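Local structure of sugar fermentation stimulation protein homolog (Pyrococcus furiosus, 4DA2) at residues 86-91 against 130-135; 107-112 against 116-121; 143-148 against 172-177. The protein probably binds DNA, pairing an OB fold with a PD-(D/E)xK nuclease-type domain that holds two calcium ions in this structure. The protein carries 1 engineered substitution. One frame throughout, in Å; residues are numbered along the deposited sequence.

In the fold
The chain starts with strand 2-6 of the larger sheet, builds the OB fold, and then enters helix 81-93. Interaction 1 closes the first loop here, bringing that helix against strand 127-139. Nested inside the loop is interaction 2, where 107-112 runs antiparallel to 116-121, strand 111-112 forming a beta hairpin with 115-122. The two meet at D118, which shares a calcium ion with E131 and T132, and at Y119, whose hydroxyl hydrogen-bonds E89. Interaction 3 follows in series, spanning helix 151-165 to set strand 142-145 near strand 169-176. It joins interaction 1 through strand 127-139, which pairs with both of those strands. All three contacts lie in the PD-(D/E)xK domain.

Interaction 1: 86-91 against 130-135; sequences KAFEKI and VETKSA. With CA (calcium ion), chain C.
The F88 ring takes the methyl group of T132 on one face, while V130 approaches it obliquely with CG1. T132 CG2 stands 3.8 Å from the centroid of the F88 ring and only 14° off its normal, a clear CH-pi contact. It sits somewhat toward the rim, with F88 CD2 as its closest ring atom. Farther out on the ring, F88 CZ meets V130 CG1 at 3.9 Å. The setting is the PD-(D/E)xK core: helix 81-93 lies against strand 127-139, whose E131 and K133 fit the E and K of that motif. F88 reaches the strand because its CG is anti to the backbone N (chi1 -174°), which swings the ring out from the helix. The ring also packs on L211 of strand 207-215.

The strand alternates its faces. V130 and T132 turn to the helix, whereas E131 points away from it and binds calcium with OE2. T132 serves both sides, since its methyl group packs on F88 and its carbonyl oxygen binds the same ion, T132 O lying 2.4 Å from calcium. With an alanine in place of F88 the T132 methyl and V130 CG1 would lose their aromatic partner, and the gap opened behind the metal-binding strand would probably let the T132 side chain shift.

D118 and three waters complete the calcium shell. Beside the ion, K133 NZ forms a salt bridge with E131 OE2 at 2.8 Å, arriving from above the carboxylate plane, and hydrogen-bonds H156 ND1 as well. Lysine and metal thus grip one carboxylate oxygen together, and K133 NZ also donates to a calcium-bound water 2.7 Å away.

Interaction 2: 107-112 against 116-121; sequences KREPRV and RLDYLI. Engineered in segment 116-121: I121 (natural residue Leu). With CA (calcium ion), chain D; CA (calcium ion), chain C.
E109 and D118 lay their carboxylates side by side on one calcium ion, where strand 104-108, a short loop and strand 111-112 run antiparallel to 115-122. Strand 111-112 forms a beta hairpin with 115-122, and D118 fits the metal-binding aspartate of the PD-(D/E)xK motif.

The tight part is the backbone ladder. K107 and L120 form a hydrogen-bonded pair, with L120 N 2.9 Å from K107 O. E109 takes a left-handed backbone conformation, yet E109 N still donates to D118 O at 2.8 Å. L117 N donates to P110 O at 3.1 Å. Beneath the hairpin, V112 CG2 packs on L117 CD1 at 3.8 Å, and both side chains rest on L163 of helix 151-165.

The opposite character is seen in the exposed arginines and K107. R116 crosses R111 obliquely, its CZ over the rim of one face of the R111 guanidinium, the planes 44° apart. R111 NE lies 3.5 Å from R116 NH2, a close approach of like charges that the exposed position probably makes tolerable. The E109 carbonyl oxygen lies at the edge of the R116 guanidinium, near its plane. K107 runs extended alongside L120, then leads its amine away.

At the metal end, E109 chelates with both oxygens, a bend at chi2 (-69°) curling the carboxylate back. D118 OD1 bridges the pair of ions, 2.3 Å from the calcium it shares with E109 and 2.9 Å from the other.

Interaction 3: 143-148 against 172-177; sequences AMYPDC and IVFIGA
Y145 crosses F174 at about a right angle, and its side chain can be followed outward atom by atom. Y145 CB lies 4.0 Å from F174 CD1. Its CG then moves onto F174 CE1, and CD2 makes the closest approach, 3.6 Å from the same F174 CE1. By CE2 the phenylalanine is receding. On the other flank, Y145 CD1 packs on S134 O, and at the tip Y145 OH lies against K133 CD. The ring planes are inclined at 46°, an oblique aromatic pair. A chi1 of 164° sets the ring beside the carbonyl carbon of Y145, within reach of F174. P146, preceded by a cis peptide, sets its CB over the centre of one face of the tyrosine ring, which probably limits how far the ring can turn.

A smaller touch lies at the start of the strand, where A143 CB meets G176 CA at 3.9 Å. G176 centres an inverse gamma turn, and any CB there would crowd the alanine methyl.

This is interior packing of the PD-(D/E)xK sheet. Strands 142-145 and 169-176 each pair with strand 127-139, antiparallel and parallel respectively, and K133 of that strand touches both aromatic residues. F174 also stacks on F184, while helix 192-204 covers the group, I194 against Y145 and P146, and L198 against F174.

Interaction 1: 86-91 against 130-135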
loop_
_atom_site.group_PDB
_atom_site.type_symbol
_atom_site.label_atom_id
_atom_site.label_comp_id
_atom_site.label_asym_id
_atom_site.label_seq_id
_atom_site.Cartn_x
_atom_site.Cartn_y
_atom_site.Cartn_z
ATOM N N LYS A 86 1.240 0.519 8.304
ATOM C CA LYS A 86 1.619 -0.042 9.621
ATOM C C LYS A 86 2.564 -1.235 9.404
ATOM O O LYS A 86 3.536 -1.404 10.156
ATOM C CB LYS A 86 0.393 -0.490 10.421
ATOM C CG LYS A 86 -0.441 0.655 10.995
ATOM C CD LYS A 86 -1.359 0.122 12.092
ATOM C CE LYS A 86 -2.134 1.239 12.791
ATOM N NZ LYS A 86 -3.449 1.464 12.145
ATOM N N ALA A 87 2.278 -2.022 8.362
ATOM C CA ALA A 87 3.115 -3.175 7.964
ATOM C C ALA A 87 4.512 -2.677 7.555
ATOM O O ALA A 87 5.537 -3.200 8.015
ATOM C CB ALA A 87 2.478 -3.928 6.828
ATOM N N PHE A 88 4.551 -1.661 6.700
ATOM C CA PHE A 88 5.830 -1.013 6.373
ATOM C C PHE A 88 6.610 -0.542 7.621
ATOM O O PHE A 88 7.806 -0.790 7.744
ATOM C CB PHE A 88 5.653 0.136 5.345
ATOM C CG PHE A 88 6.963 0.724 4.896
ATOM C CD1 PHE A 88 7.828 -0.016 4.089
ATOM C CD2 PHE A 88 7.343 1.995 5.293
ATOM C CE1 PHE A 88 9.034 0.504 3.688
ATOM C CE2 PHE A 88 8.576 2.501 4.922
ATOM C CZ PHE A 88 9.413 1.759 4.104
ATOM N N GLU A 89 5.932 0.155 8.527
ATOM C CA GLU A 89 6.511 0.598 9.790
ATOM C C GLU A 89 7.086 -0.567 10.625
ATOM O O GLU A 89 8.108 -0.404 11.275
ATOM C CB GLU A 89 5.487 1.423 10.590
ATOM C CG GLU A 89 5.206 2.780 9.914
ATOM C CD GLU A 89 3.896 3.445 10.300
ATOM O OE1 GLU A 89 3.377 3.174 11.389
ATOM O OE2 GLU A 89 3.379 4.254 9.498
ATOM N N LYS A 90 6.451 -1.736 10.575
ATOM C CA LYS A 90 6.984 -2.902 11.271
ATOM C C LYS A 90 8.257 -3.390 10.604
ATOM O O LYS A 90 9.230 -3.754 11.282
ATOM C CB LYS A 90 5.928 -4.011 11.344
ATOM C CG LYS A 90 4.792 -3.652 12.290
ATOM C CD LYS A 90 5.241 -3.894 13.728
ATOM C CE LYS A 90 4.222 -3.368 14.672
ATOM N NZ LYS A 90 4.537 -3.727 16.081
ATOM N N ILE A 91 8.243 -3.421 9.270
ATOM C CA ILE A 91 9.449 -3.730 8.497
ATOM C C ILE A 91 10.624 -2.809 8.881
ATOM O O ILE A 91 11.760 -3.283 9.109
ATOM C CB ILE A 91 9.153 -3.712 6.987
ATOM C CG1 ILE A 91 8.268 -4.913 6.630
ATOM C CG2 ILE A 91 10.448 -3.695 6.153
ATOM C CD1 ILE A 91 7.724 -4.863 5.227
ATOM N N VAL A 130 10.809 8.651 2.081
ATOM C CA VAL A 130 10.224 7.415 1.554
ATOM C C VAL A 130 8.717 7.574 1.348
ATOM O O VAL A 130 8.002 7.961 2.281
ATOM C CB VAL A 130 10.526 6.188 2.471
ATOM C CG1 VAL A 130 9.887 4.922 1.882
ATOM C CG2 VAL A 130 12.023 6.017 2.654
ATOM N N GLU A 131 8.258 7.320 0.114
ATOM C CA GLU A 131 6.838 7.293 -0.211
ATOM C C GLU A 131 6.434 5.840 -0.449
ATOM O O GLU A 131 7.147 5.100 -1.162
ATOM C CB GLU A 131 6.549 8.161 -1.457
ATOM C CG GLU A 131 5.103 8.124 -1.986
ATOM C CD GLU A 131 4.087 8.609 -0.949
ATOM O OE1 GLU A 131 4.479 9.427 -0.080
ATOM O OE2 GLU A 131 2.912 8.140 -0.982
ATOM N N THR A 132 5.329 5.419 0.173
ATOM C CA THR A 132 4.847 4.054 -0.039
ATOM C C THR A 132 3.551 4.099 -0.833
ATOM O O THR A 132 2.717 5.001 -0.619
ATOM C CB THR A 132 4.693 3.256 1.277
ATOM O OG1 THR A 132 3.720 3.899 2.111
ATOM C CG2 THR A 132 6.021 3.199 2.020
ATOM N N LYS A 133 3.408 3.200 -1.804
ATOM C CA LYS A 133 2.156 3.133 -2.597
ATOM C C LYS A 133 1.516 1.749 -2.600
ATOM O O LYS A 133 2.215 0.753 -2.604
ATOM C CB LYS A 133 2.419 3.552 -4.042
ATOM C CG LYS A 133 2.970 4.978 -4.161
ATOM C CD LYS A 133 1.945 5.914 -4.705
ATOM C CE LYS A 133 2.403 7.364 -4.654
ATOM N NZ LYS A 133 1.680 8.021 -3.521
ATOM N N SER A 134 0.181 1.712 -2.596
ATOM C CA SER A 134 -0.544 0.450 -2.695
ATOM C C SER A 134 -0.406 -0.140 -4.094
ATOM O O SER A 134 -0.646 0.552 -5.095
ATOM C CB SER A 134 -2.018 0.670 -2.398
ATOM O OG SER A 134 -2.746 -0.558 -2.516
ATOM N N ALA A 135 -0.046 -1.420 -4.156
ATOM C CA ALA A 135 0.002 -2.141 -5.437
ATOM C C ALA A 135 -0.760 -3.444 -5.365
ATOM O O ALA A 135 -0.182 -4.518 -5.162
ATOM C CB ALA A 135 1.461 -2.386 -5.871
HETATM CA CA CA C . 1.597 6.789 0.444
HETATM O O HOH W 1 0.234 6.887 -1.550
HETATM O O HOH W 2 -0.088 8.748 0.796
HETATM O O HOH W 3 0.934 5.615 2.505
#

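Interaction 2: 107-112 against 116-121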
loop_
_atom_site.group_PDB
_atom_site.type_symbol
_atom_site.label_atom_id
_atom_site.label_comp_id
_atom_site.label_asym_id
_atom_site.label_seq_id
_atom_site.Cartn_x
_atom_site.Cartn_y
_atom_site.Cartn_z
ATOM N N LYS A 107 9.784 11.499 10.954
ATOM C CA LYS A 107 8.641 12.357 10.610
ATOM C C LYS A 107 7.698 11.588 9.720
ATOM O O LYS A 107 8.145 10.876 8.820
ATOM C CB LYS A 107 9.058 13.608 9.838
ATOM C CG LYS A 107 9.705 14.722 10.645
ATOM C CD LYS A 107 10.087 15.899 9.742
ATOM C CE LYS A 107 10.713 17.039 10.543
ATOM N NZ LYS A 107 11.262 18.099 9.655
ATOM N N ARG A 108 6.405 11.749 9.983
ATOM C CA ARG A 108 5.341 11.202 9.117
ATOM C C ARG A 108 4.684 12.354 8.362
ATOM O O ARG A 108 4.466 13.428 8.915
ATOM C CB ARG A 108 4.307 10.416 9.915
ATOM C CG ARG A 108 4.838 9.092 10.481
ATOM C CD ARG A 108 3.972 8.557 11.609
ATOM N NE ARG A 108 4.670 7.469 12.304
ATOM C CZ ARG A 108 4.096 6.621 13.151
ATOM N NH1 ARG A 108 2.800 6.711 13.424
ATOM N NH2 ARG A 108 4.821 5.672 13.727
ATOM N N GLU A 109 4.386 12.122 7.094
ATOM C CA GLU A 109 3.809 13.155 6.198
ATOM C C GLU A 109 4.492 14.530 6.143
ATOM O O GLU A 109 3.792 15.554 6.137
ATOM C CB GLU A 109 2.310 13.348 6.496
ATOM C CG GLU A 109 1.514 12.064 6.480
ATOM C CD GLU A 109 1.402 11.476 5.090
ATOM O OE1 GLU A 109 1.051 12.213 4.148
ATOM O OE2 GLU A 109 1.651 10.266 4.928
ATOM N N PRO A 110 5.843 14.579 6.088
ATOM C CA PRO A 110 6.488 15.881 5.968
ATOM C C PRO A 110 6.160 16.536 4.633
ATOM O O PRO A 110 5.982 15.847 3.612
ATOM C CB PRO A 110 7.979 15.534 5.999
ATOM C CG PRO A 110 8.047 14.131 5.525
ATOM C CD PRO A 110 6.849 13.493 6.117
ATOM N N ARG A 111 6.065 17.861 4.644
ATOM C CA ARG A 111 5.915 18.607 3.415
ATOM C C ARG A 111 7.185 18.518 2.564
ATOM O O ARG A 111 8.294 18.653 3.074
ATOM C CB ARG A 111 5.620 20.078 3.709
ATOM C CG ARG A 111 4.226 20.383 4.186
ATOM C CD ARG A 111 4.090 21.900 4.284
ATOM N NE ARG A 111 2.736 22.368 4.582
ATOM C CZ ARG A 111 1.778 22.555 3.678
ATOM N NH1 ARG A 111 1.995 22.294 2.392
ATOM N NH2 ARG A 111 0.589 22.997 4.066
ATOM N N VAL A 112 6.998 18.268 1.274
ATOM C CA VAL A 112 8.061 18.243 0.288
ATOM C C VAL A 112 7.498 18.921 -0.955
ATOM O O VAL A 112 6.528 18.421 -1.567
ATOM C CB VAL A 112 8.471 16.792 -0.113
ATOM C CG1 VAL A 112 9.565 16.811 -1.144
ATOM C CG2 VAL A 112 8.886 15.968 1.100
ATOM N N ARG A 116 3.101 16.285 0.211
ATOM C CA ARG A 116 3.652 15.639 1.409
ATOM C C ARG A 116 4.018 14.219 1.015
ATOM O O ARG A 116 3.254 13.569 0.289
ATOM C CB ARG A 116 2.606 15.556 2.536
ATOM C CG ARG A 116 2.234 16.926 3.152
ATOM C CD ARG A 116 1.208 16.796 4.239
ATOM N NE ARG A 116 1.302 17.921 5.172
ATOM C CZ ARG A 116 0.487 18.966 5.199
ATOM N NH1 ARG A 116 -0.518 19.070 4.338
ATOM N NH2 ARG A 116 0.691 19.918 6.102
ATOM N N LEU A 117 5.168 13.738 1.479
ATOM C CA LEU A 117 5.530 12.329 1.264
ATOM C C LEU A 117 5.366 11.573 2.575
ATOM O O LEU A 117 5.365 12.177 3.645
ATOM C CB LEU A 117 6.961 12.219 0.759
ATOM C CG LEU A 117 7.244 12.855 -0.601
ATOM C CD1 LEU A 117 8.754 12.760 -0.926
ATOM C CD2 LEU A 117 6.394 12.204 -1.693
ATOM N N ASP A 118 5.252 10.245 2.501
ATOM C CA ASP A 118 4.883 9.461 3.673
ATOM C C ASP A 118 5.823 9.579 4.853
ATOM O O ASP A 118 5.355 9.787 5.987
ATOM C CB ASP A 118 4.736 7.981 3.325
ATOM C CG ASP A 118 3.550 7.716 2.473
ATOM O OD1 ASP A 118 2.563 8.490 2.526
ATOM O OD2 ASP A 118 3.565 6.700 1.733
ATOM N N TYR A 119 7.128 9.416 4.604
ATOM C CA TYR A 119 8.121 9.357 5.707
ATOM C C TYR A 119 9.403 10.114 5.449
ATOM O O TYR A 119 9.920 10.121 4.332
ATOM C CB TYR A 119 8.503 7.895 6.030
ATOM C CG TYR A 119 7.315 6.949 6.228
ATOM C CD1 TYR A 119 6.552 6.996 7.392
ATOM C CD2 TYR A 119 6.979 6.010 5.259
ATOM C CE1 TYR A 119 5.465 6.148 7.585
ATOM C CE2 TYR A 119 5.891 5.136 5.436
ATOM C CZ TYR A 119 5.145 5.204 6.607
ATOM O OH TYR A 119 4.057 4.371 6.791
ATOM N N LEU A 120 9.924 10.727 6.514
ATOM C CA LEU A 120 11.330 11.079 6.583
ATOM C C LEU A 120 11.927 10.100 7.565
ATOM O O LEU A 120 11.454 9.969 8.695
ATOM C CB LEU A 120 11.549 12.509 7.078
ATOM C CG LEU A 120 13.026 12.891 7.179
ATOM C CD1 LEU A 120 13.702 12.794 5.814
ATOM C CD2 LEU A 120 13.203 14.301 7.777
ATOM N N ILE A 121 12.951 9.406 7.085
ATOM C CA ILE A 121 13.642 8.360 7.837
ATOM C C ILE A 121 15.080 8.809 8.089
ATOM O O ILE A 121 15.735 9.364 7.206
ATOM C CB ILE A 121 13.553 7.028 7.079
ATOM C CG1 ILE A 121 12.132 6.488 7.228
ATOM C CG2 ILE A 121 14.560 5.966 7.612
ATOM C CD1 ILE A 121 11.804 5.330 6.309
HETATM CA CA CA D . 0.942 10.124 2.505
HETATM CA CA CA C . 1.597 6.789 0.444
HETATM O O HOH W 4 2.854 8.546 6.478
HETATM O O HOH W 5 2.449 11.082 0.769
HETATM O O HOH W 1 0.234 6.887 -1.550
HETATM O O HOH W 2 -0.088 8.748 0.796
HETATM O O HOH W 3 0.934 5.615 2.505
HETATM O O HOH W 6 -0.408 12.016 1.350
#

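Interaction 3: 143-148 against 172-177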
loop_
_atom_site.group_PDB
_atom_site.type_symbol
_atom_site.label_atom_id
_atom_site.label_comp_id
_atom_site.label_asym_id
_atom_site.label_seq_id
_atom_site.Cartn_x
_atom_site.Cartn_y
_atom_site.Cartn_z
ATOM N N ALA A 143 2.221 -7.691 -9.097
ATOM C CA ALA A 143 1.422 -6.621 -8.467
ATOM C C ALA A 143 1.680 -5.352 -9.254
ATOM O O ALA A 143 2.819 -5.114 -9.714
ATOM C CB ALA A 143 1.849 -6.430 -7.038
ATOM N N MET A 144 0.646 -4.523 -9.404
ATOM C CA MET A 144 0.752 -3.316 -10.209
ATOM C C MET A 144 0.180 -2.073 -9.567
ATOM O O MET A 144 -0.708 -2.139 -8.656
ATOM C CB MET A 144 0.114 -3.542 -11.581
ATOM C CG MET A 144 0.702 -4.735 -12.289
ATOM S SD MET A 144 0.197 -4.694 -14.022
ATOM C CE MET A 144 -1.604 -4.816 -13.897
ATOM N N TYR A 145 0.720 -0.933 -10.016
ATOM C CA TYR A 145 0.218 0.379 -9.627
ATOM C C TYR A 145 0.300 1.315 -10.814
ATOM O O TYR A 145 1.272 1.253 -11.578
ATOM C CB TYR A 145 1.026 0.913 -8.436
ATOM C CG TYR A 145 0.872 2.394 -8.183
ATOM C CD1 TYR A 145 -0.052 2.878 -7.228
ATOM C CD2 TYR A 145 1.617 3.318 -8.912
ATOM C CE1 TYR A 145 -0.177 4.253 -6.986
ATOM C CE2 TYR A 145 1.495 4.709 -8.686
ATOM C CZ TYR A 145 0.608 5.155 -7.719
ATOM O OH TYR A 145 0.496 6.505 -7.518
ATOM N N PRO A 146 -0.696 2.213 -10.969
ATOM C CA PRO A 146 -1.915 2.312 -10.149
ATOM C C PRO A 146 -3.025 1.623 -10.932
ATOM O O PRO A 146 -2.751 1.104 -12.017
ATOM C CB PRO A 146 -2.159 3.814 -10.106
ATOM C CG PRO A 146 -1.720 4.274 -11.450
ATOM C CD PRO A 146 -0.547 3.388 -11.846
ATOM N N ASP A 147 -4.264 1.630 -10.439
ATOM C CA ASP A 147 -5.336 1.030 -11.250
ATOM C C ASP A 147 -6.178 2.032 -12.040
ATOM O O ASP A 147 -7.094 1.657 -12.773
ATOM C CB ASP A 147 -6.195 0.037 -10.448
ATOM C CG ASP A 147 -7.079 0.710 -9.424
ATOM O OD1 ASP A 147 -7.216 1.952 -9.473
ATOM O OD2 ASP A 147 -7.642 -0.019 -8.577
ATOM N N CYS A 148 -5.837 3.303 -11.888
ATOM C CA CYS A 148 -6.471 4.393 -12.601
ATOM C C CYS A 148 -5.575 5.606 -12.371
ATOM O O CYS A 148 -4.695 5.558 -11.515
ATOM C CB CYS A 148 -7.884 4.646 -12.061
ATOM S SG CYS A 148 -7.944 5.282 -10.385
ATOM N N ILE A 172 10.800 5.173 -3.398
ATOM C CA ILE A 172 9.412 4.758 -3.488
ATOM C C ILE A 172 9.310 3.265 -3.267
ATOM O O ILE A 172 10.081 2.481 -3.820
ATOM C CB ILE A 172 8.681 5.239 -4.808
ATOM C CG1 ILE A 172 7.179 4.930 -4.776
ATOM C CG2 ILE A 172 9.325 4.650 -6.082
ATOM C CD1 ILE A 172 6.410 5.678 -5.855
ATOM N N VAL A 173 8.368 2.884 -2.417
ATOM C CA VAL A 173 8.166 1.479 -2.080
ATOM C C VAL A 173 6.752 1.088 -2.435
ATOM O O VAL A 173 5.793 1.639 -1.860
ATOM C CB VAL A 173 8.403 1.221 -0.593
ATOM C CG1 VAL A 173 8.172 -0.283 -0.278
ATOM C CG2 VAL A 173 9.834 1.647 -0.150
ATOM N N PHE A 174 6.609 0.131 -3.351
ATOM C CA PHE A 174 5.294 -0.405 -3.693
ATOM C C PHE A 174 4.949 -1.573 -2.764
ATOM O O PHE A 174 5.717 -2.519 -2.603
ATOM C CB PHE A 174 5.274 -0.802 -5.189
ATOM C CG PHE A 174 5.469 0.362 -6.098
ATOM C CD1 PHE A 174 4.405 1.218 -6.368
ATOM C CD2 PHE A 174 6.725 0.665 -6.630
ATOM C CE1 PHE A 174 4.562 2.339 -7.188
ATOM C CE2 PHE A 174 6.884 1.784 -7.487
ATOM C CZ PHE A 174 5.809 2.626 -7.739
ATOM N N ILE A 175 3.789 -1.476 -2.129
ATOM C CA ILE A 175 3.333 -2.517 -1.221
ATOM C C ILE A 175 2.401 -3.450 -2.000
ATOM O O ILE A 175 1.207 -3.145 -2.219
ATOM C CB ILE A 175 2.613 -1.903 0.021
ATOM C CG1 ILE A 175 3.511 -0.840 0.696
ATOM C CG2 ILE A 175 2.242 -3.010 0.988
ATOM C CD1 ILE A 175 4.875 -1.366 1.223
ATOM N N GLY A 176 2.975 -4.568 -2.444
ATOM C CA GLY A 176 2.266 -5.603 -3.212
ATOM C C GLY A 176 1.576 -6.507 -2.219
ATOM O O GLY A 176 1.969 -7.677 -2.015
ATOM N N ALA A 177 0.551 -5.950 -1.570
ATOM C CA ALA A 177 -0.201 -6.643 -0.526
ATOM C C ALA A 177 -1.229 -7.644 -1.067
ATOM O O ALA A 177 -2.383 -7.692 -0.586
ATOM C CB ALA A 177 -0.892 -5.630 0.411
#